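Local coordinates for protein alpha-1,2-mannosidase (Bacteroides thetaiotaomicron, PDB 2WW2) that hydrolyses alpha-mannosidic linkages with inversion of configuration, as a member of the calcium-dependent glycoside hydrolase family GH92, at residues T157-E161 with K162-K166; V210-D213 with Y214-A217; A689-G693 with Q694-R698. One frame throughout, in Å; residues are numbered along the deposited sequence. Where two conformers were deposited one is given.

Interaction 1: residues T157-E161 with K162-K166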
# COMPACT_ATOMS: atom_id res chain seq x y z
N THR A 157 24.16 -29.73 42.62
CA THR A 157 24.53 -30.77 43.56
C THR A 157 23.31 -31.65 43.84
O THR A 157 22.22 -31.14 44.08
CB THR A 157 25.09 -30.19 44.87
OG1 THR A 157 26.26 -29.41 44.58
CG2 THR A 157 25.47 -31.30 45.85
N ILE A 158 23.50 -32.96 43.80
CA ILE A 158 22.41 -33.89 44.07
C ILE A 158 22.67 -34.54 45.41
O ILE A 158 23.80 -34.89 45.71
CB ILE A 158 22.37 -35.03 43.02
CG1 ILE A 158 22.40 -34.48 41.60
CG2 ILE A 158 21.14 -35.96 43.26
CD1 ILE A 158 22.48 -35.55 40.53
N GLU A 159 21.62 -34.71 46.21
CA GLU A 159 21.72 -35.47 47.44
C GLU A 159 20.65 -36.55 47.37
O GLU A 159 19.57 -36.41 47.92
CB GLU A 159 21.50 -34.55 48.65
CG GLU A 159 22.55 -33.44 48.73
CD GLU A 159 22.37 -32.56 49.95
OE1 GLU A 159 21.70 -31.51 49.84
OE2 GLU A 159 22.89 -32.92 51.02
N PRO A 160 20.97 -37.63 46.65
CA PRO A 160 19.97 -38.64 46.30
C PRO A 160 19.28 -39.20 47.54
O PRO A 160 18.05 -39.39 47.53
CB PRO A 160 20.77 -39.73 45.58
CG PRO A 160 22.22 -39.45 45.87
CD PRO A 160 22.33 -37.99 46.19
N GLU A 161 20.05 -39.45 48.59
CA GLU A 161 19.47 -40.02 49.81
C GLU A 161 18.45 -39.07 50.47
O GLU A 161 17.51 -39.52 51.10
CB GLU A 161 20.57 -40.50 50.81
CG GLU A 161 21.30 -39.39 51.58
CD GLU A 161 22.21 -38.49 50.71
OE1 GLU A 161 22.35 -38.74 49.49
OE2 GLU A 161 22.79 -37.54 51.26
N LYS A 162 18.62 -37.77 50.28
CA LYS A 162 17.64 -36.80 50.78
C LYS A 162 16.61 -36.42 49.72
O LYS A 162 15.70 -35.62 49.97
CB LYS A 162 18.33 -35.53 51.28
CG LYS A 162 19.36 -35.75 52.38
CD LYS A 162 19.48 -34.51 53.23
CE LYS A 162 20.74 -34.56 54.09
NZ LYS A 162 21.91 -34.28 53.21
N ARG A 163 16.75 -36.97 48.52
CA ARG A 163 15.82 -36.65 47.42
C ARG A 163 15.86 -35.16 47.10
O ARG A 163 14.84 -34.59 46.69
CB ARG A 163 14.40 -37.07 47.78
CG ARG A 163 14.23 -38.59 47.99
CD ARG A 163 12.84 -38.91 48.52
NE ARG A 163 12.74 -38.55 49.93
CZ ARG A 163 11.88 -37.67 50.45
NH1 ARG A 163 10.99 -37.04 49.67
NH2 ARG A 163 11.89 -37.45 51.76
N LEU A 164 17.02 -34.52 47.28
CA LEU A 164 17.16 -33.09 47.06
C LEU A 164 18.10 -32.79 45.90
O LEU A 164 19.08 -33.51 45.68
CB LEU A 164 17.74 -32.39 48.31
CG LEU A 164 16.89 -32.33 49.58
CD1 LEU A 164 17.65 -31.60 50.72
CD2 LEU A 164 15.54 -31.66 49.28
N VAL A 165 17.81 -31.71 45.18
CA VAL A 165 18.78 -31.15 44.23
C VAL A 165 18.91 -29.67 44.51
O VAL A 165 17.90 -28.99 44.69
CB VAL A 165 18.36 -31.37 42.76
CG1 VAL A 165 19.24 -30.54 41.82
CG2 VAL A 165 18.47 -32.86 42.38
N LYS A 166 20.13 -29.16 44.56
CA LYS A 166 20.33 -27.72 44.74
C LYS A 166 21.25 -27.24 43.64
O LYS A 166 21.97 -28.04 43.04
CB LYS A 166 20.95 -27.44 46.11
CG LYS A 166 20.04 -27.88 47.27
CD LYS A 166 20.66 -27.59 48.64
CE LYS A 166 19.72 -28.06 49.75
NZ LYS A 166 20.40 -28.06 51.07
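Thr157, Ile158 and Glu159 pair with Lys166, Val165 and Leu164 at the closed end of a beta hairpin, strands 154-159 and 164-169, on the surface of the N-terminal GH92 domain. The short strand ends run antiparallel at 165°, and the turn returns through a G1 beta bulge in which Arg163, at a positive phi of 60°, and Leu164 both face Glu159. Thr157 and Lys166 exchange both backbone bonds, Thr157 N reaching Lys166 O at 2.8 Å. At the bulge Glu159 O is shared: Leu164 N meets it at 3.2 Å from above the carbonyl plane, and Lys162 N adds a weak bond. Arg163 N closes the turn onto Pro160 O at 2.9 Å.

On the buried face, the CG2 methyls of Ile158 and Val165 lie side by side at 4.2 Å; Tyr195 packs against Ile158, and Leu219 against Val165. Glu159 and Lys166 bring charge to the other face, beside Thr157 and Leu164, and Glu161 and Lys162 of the turn extend the salt-bridge network. The side chain of Glu159 runs extended out between two lysines, its OE1 making a long salt bridge of 3.9 Å to Lys166 NZ. Glu161 OE2 makes a second long salt bridge, to Lys162 NZ. The stronger link comes from a bend in the last torsion of Lys162 (chi4 76°), which turns NZ onto Glu159 OE2 at 2.8 Å, well above the carboxylate plane.

Interaction 2: residues V210-D213 with Y214-A217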
# COMPACT_ATOMS: atom_id res chain seq x y z
N VAL A 210 28.43 -30.99 40.11
CA VAL A 210 28.97 -30.55 38.83
C VAL A 210 29.00 -29.02 38.78
O VAL A 210 28.14 -28.35 39.36
CB VAL A 210 28.18 -31.16 37.63
CG1 VAL A 210 26.73 -30.68 37.62
CG2 VAL A 210 28.87 -30.83 36.30
N ALA A 211 30.02 -28.46 38.14
CA ALA A 211 30.07 -27.02 37.87
C ALA A 211 30.81 -26.86 36.57
O ALA A 211 31.89 -27.43 36.38
CB ALA A 211 30.78 -26.26 39.01
N ALA A 212 30.23 -26.11 35.65
CA ALA A 212 30.83 -25.83 34.36
C ALA A 212 30.07 -24.69 33.72
O ALA A 212 29.15 -24.14 34.32
CB ALA A 212 30.76 -27.06 33.47
N ASP A 213 30.44 -24.35 32.49
CA ASP A 213 29.67 -23.37 31.73
C ASP A 213 28.19 -23.79 31.69
O ASP A 213 27.30 -23.02 32.07
CB ASP A 213 30.24 -23.27 30.32
CG ASP A 213 29.40 -22.39 29.40
OD1 ASP A 213 28.93 -21.30 29.82
OD2 ASP A 213 29.22 -22.80 28.23
N TYR A 214 27.95 -25.01 31.22
CA TYR A 214 26.59 -25.56 31.08
C TYR A 214 26.54 -26.83 31.93
O TYR A 214 27.39 -27.70 31.78
CB TYR A 214 26.34 -25.90 29.60
CG TYR A 214 24.96 -26.49 29.29
CD1 TYR A 214 23.81 -26.05 29.95
CD2 TYR A 214 24.82 -27.46 28.30
CE1 TYR A 214 22.54 -26.60 29.64
CE2 TYR A 214 23.58 -27.99 27.99
CZ TYR A 214 22.44 -27.56 28.65
OH TYR A 214 21.23 -28.13 28.32
N THR A 215 25.54 -26.94 32.81
CA THR A 215 25.38 -28.15 33.61
C THR A 215 23.93 -28.63 33.62
O THR A 215 23.00 -27.82 33.59
CB THR A 215 25.81 -27.95 35.09
OG1 THR A 215 25.00 -26.94 35.72
CG2 THR A 215 27.28 -27.55 35.19
N CYS A 216 23.77 -29.95 33.67
CA CYS A 216 22.49 -30.60 33.88
C CYS A 216 22.68 -31.77 34.85
O CYS A 216 23.81 -32.21 35.12
CB CYS A 216 21.91 -31.13 32.55
SG CYS A 216 21.66 -29.85 31.25
N ALA A 217 21.57 -32.28 35.37
CA ALA A 217 21.63 -33.45 36.24
C ALA A 217 20.42 -34.27 35.93
O ALA A 217 19.39 -33.71 35.51
CB ALA A 217 21.62 -33.05 37.70
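A beta arch joins strands 209-212 and 216-221 in the N-terminal domain, and inside it Val210 and Ala212 pack on Thr215. The chain reverses where a non-extended backbone conformation at Asp213 breaks the strand, and the course of 210-213 and that of 214-216 differ by 145°. No hydrogen bond crosses between them; the arms meet through methyl groups set against side chains and backbone.

Thr215 makes most of the contacts across the bend. Its CG2 lies anti to its own carbonyl carbon and is directed at the opposite arm, touching Val210 CG2 at 3.8 Å and Ala212 CB at 3.9 Å, and coming within 3.3 Å of Ala212 N. The side chains of Val210 and Thr215 run alongside one another, pointing opposite ways, which also brings Val210 CG1 to 3.8 Å from Thr215 CB. Farther along, the same CG1 lies 4.1 Å from Cys216 O. Nearer the corner, Ala212 CB lies 3.8 Å from Tyr214 O, the carbonyl of the Tyr214-Thr215 peptide.

The hydroxyl of Thr215 sits between its backbone N and carbonyl carbon (chi1 61°) and is hydrogen-bonded to Ser154 OG. Asp213 OD1 accepts a bond from Gly152 N, and Tyr214 OH is bonded both to Asp148 OD2 and to His93 N. Backbone bonds tie Val210 and Ala212 to Ile156 and Ser154 of strand 154-159, whereas Cys216 pairs with Tyr198.

The chemistry thus divides by partner: methyl packing occupies the interior of the arch, while its polar side chains and peptides bond to the surrounding loops and strands. The course of the turn is therefore probably set largely by these neighbours; apart from the chain itself, van der Waals contact joins the arms.

Interaction 3: residues A689-G693 with Q694-R698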
# COMPACT_ATOMS: atom_id res chain seq x y z
N ALA A 689 -25.71 11.10 30.85
CA ALA A 689 -25.03 10.51 32.01
C ALA A 689 -25.44 11.18 33.33
O ALA A 689 -25.66 12.39 33.39
CB ALA A 689 -23.52 10.56 31.83
N LEU A 690 -25.58 10.36 34.37
CA LEU A 690 -25.68 10.84 35.74
C LEU A 690 -24.44 10.38 36.52
O LEU A 690 -24.06 9.20 36.46
CB LEU A 690 -26.94 10.31 36.41
CG LEU A 690 -28.30 10.56 35.75
CD1 LEU A 690 -29.39 9.84 36.52
CD2 LEU A 690 -28.61 12.06 35.68
N LEU A 691 -23.80 11.30 37.22
CA LEU A 691 -22.75 10.94 38.16
C LEU A 691 -23.32 11.12 39.56
O LEU A 691 -23.68 12.24 39.95
CB LEU A 691 -21.50 11.80 37.98
CG LEU A 691 -20.36 11.57 38.97
CD1 LEU A 691 -19.83 10.11 38.92
CD2 LEU A 691 -19.22 12.55 38.70
N ASN A 692 -23.43 10.02 40.30
CA ASN A 692 -24.04 10.07 41.62
C ASN A 692 -25.39 10.80 41.58
O ASN A 692 -25.74 11.56 42.49
CB ASN A 692 -23.07 10.69 42.62
CG ASN A 692 -21.74 9.95 42.67
OD1 ASN A 692 -20.67 10.55 42.53
ND2 ASN A 692 -21.80 8.64 42.83
N GLY A 693 -26.15 10.53 40.52
CA GLY A 693 -27.53 11.00 40.43
C GLY A 693 -27.69 12.41 39.88
O GLY A 693 -28.80 12.90 39.76
N GLN A 694 -26.58 13.07 39.54
CA GLN A 694 -26.65 14.42 38.99
C GLN A 694 -26.25 14.42 37.52
O GLN A 694 -25.32 13.72 37.12
CB GLN A 694 -25.74 15.37 39.76
CG GLN A 694 -25.73 15.16 41.28
CD GLN A 694 -27.09 15.36 41.93
OE1 GLN A 694 -27.82 16.31 41.62
NE2 GLN A 694 -27.45 14.45 42.86
N GLU A 695 -26.93 15.22 36.70
CA GLU A 695 -26.59 15.33 35.29
C GLU A 695 -25.09 15.60 35.16
O GLU A 695 -24.54 16.43 35.87
CB GLU A 695 -27.38 16.45 34.62
CG GLU A 695 -27.10 16.63 33.13
CD GLU A 695 -27.95 17.73 32.54
OE1 GLU A 695 -29.15 17.48 32.30
OE2 GLU A 695 -27.42 18.85 32.33
N PHE A 696 -24.43 14.89 34.25
CA PHE A 696 -22.97 14.92 34.16
C PHE A 696 -22.62 15.01 32.69
O PHE A 696 -23.03 14.17 31.92
CB PHE A 696 -22.41 13.64 34.79
CG PHE A 696 -20.93 13.44 34.58
CD1 PHE A 696 -20.01 14.06 35.42
CD2 PHE A 696 -20.47 12.60 33.58
CE1 PHE A 696 -18.65 13.86 35.25
CE2 PHE A 696 -19.11 12.38 33.39
CZ PHE A 696 -18.19 13.01 34.24
N THR A 697 -21.90 16.06 32.31
CA THR A 697 -21.56 16.28 30.90
C THR A 697 -20.05 16.41 30.66
O THR A 697 -19.62 16.61 29.52
CB THR A 697 -22.26 17.53 30.32
OG1 THR A 697 -21.77 18.69 30.99
CG2 THR A 697 -23.79 17.45 30.51
N ARG A 698 -19.24 16.30 31.71
CA ARG A 698 -17.78 16.35 31.53
C ARG A 698 -17.28 15.12 30.78
O ARG A 698 -17.85 14.04 30.94
CB ARG A 698 -17.05 16.48 32.87
CG ARG A 698 -17.33 17.80 33.55
CD ARG A 698 -16.50 17.96 34.84
NE ARG A 698 -16.83 16.98 35.87
CZ ARG A 698 -17.77 17.14 36.80
NH1 ARG A 698 -18.55 18.23 36.82
NH2 ARG A 698 -17.96 16.19 37.72
O HOH W 1 -25.24 13.78 30.22
O HOH W 2 -24.82 13.14 44.57
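Ala689 CB lies at the edge of the Phe696 ring, near its plane and 4.1 Å from CD2. One face of that ring carries Arg698 N, 4.1 Å above the plane and over the centre, while Arg698 NH2 lies in plane at the edge. Over one face of the Arg698 guanidinium lies Phe696 CD1, 3.7 Å above the plane and offset toward the rim. Leu691 CD2 approaches both groups obliquely, at 3.7 Å from Phe696 CD1 and 4.0 Å from Arg698 NH2. The leucine reaches them because its CG is anti to the backbone N (chi1 176°). Arg698 NH2 has its main polar partner in Glu705, through a salt bridge.

These side chains flank a beta hairpin with a two-residue loop that joins strands 685-691 and 694-695 at the border of a mixed sheet in the catalytic domain. Asn692 and Gly693 form the corners of a type I' turn, both with positive phi. Leu691 N donates to Gln694 O at 2.9 Å, and Gln694 N returns a bond to Leu691 O at 3.0 Å, arriving from above the carbonyl plane.

Beyond the pair Leu690-Glu695, Phe696 N bonds Ala689 O at 2.9 Å. A water accepts from Ala689 N and donates to Phe696 O, an oxygen that also receives Arg724 NH2. At the turn, Gln694 NE2 bends back to make a weak bond to Asn692 O, to which a second water donates.

Interactions 1 and 2 are neighbours in the N-terminal domain, with centres 15 Å apart. Strand 154-159, the first arm of the hairpin in interaction 1, pairs along its other edge with strand 209-212, which leads into the arch of interaction 2. They touch directly where Ile158 CD1 packs on Ala217 CB at 3.9 Å. Interaction 3 belongs to the catalytic domain, across the chain's centre: its own centre is about 66 Å from each of the other two, with nearest atoms about 55 Å from interaction 1 and 57 Å from interaction 2. None of the three supplies a ligand to either bound sodium ion, though Arg163 NH1, which is bonded to Phe188 O, also hydrogen-bonds a glycerol, probably from crystallisation.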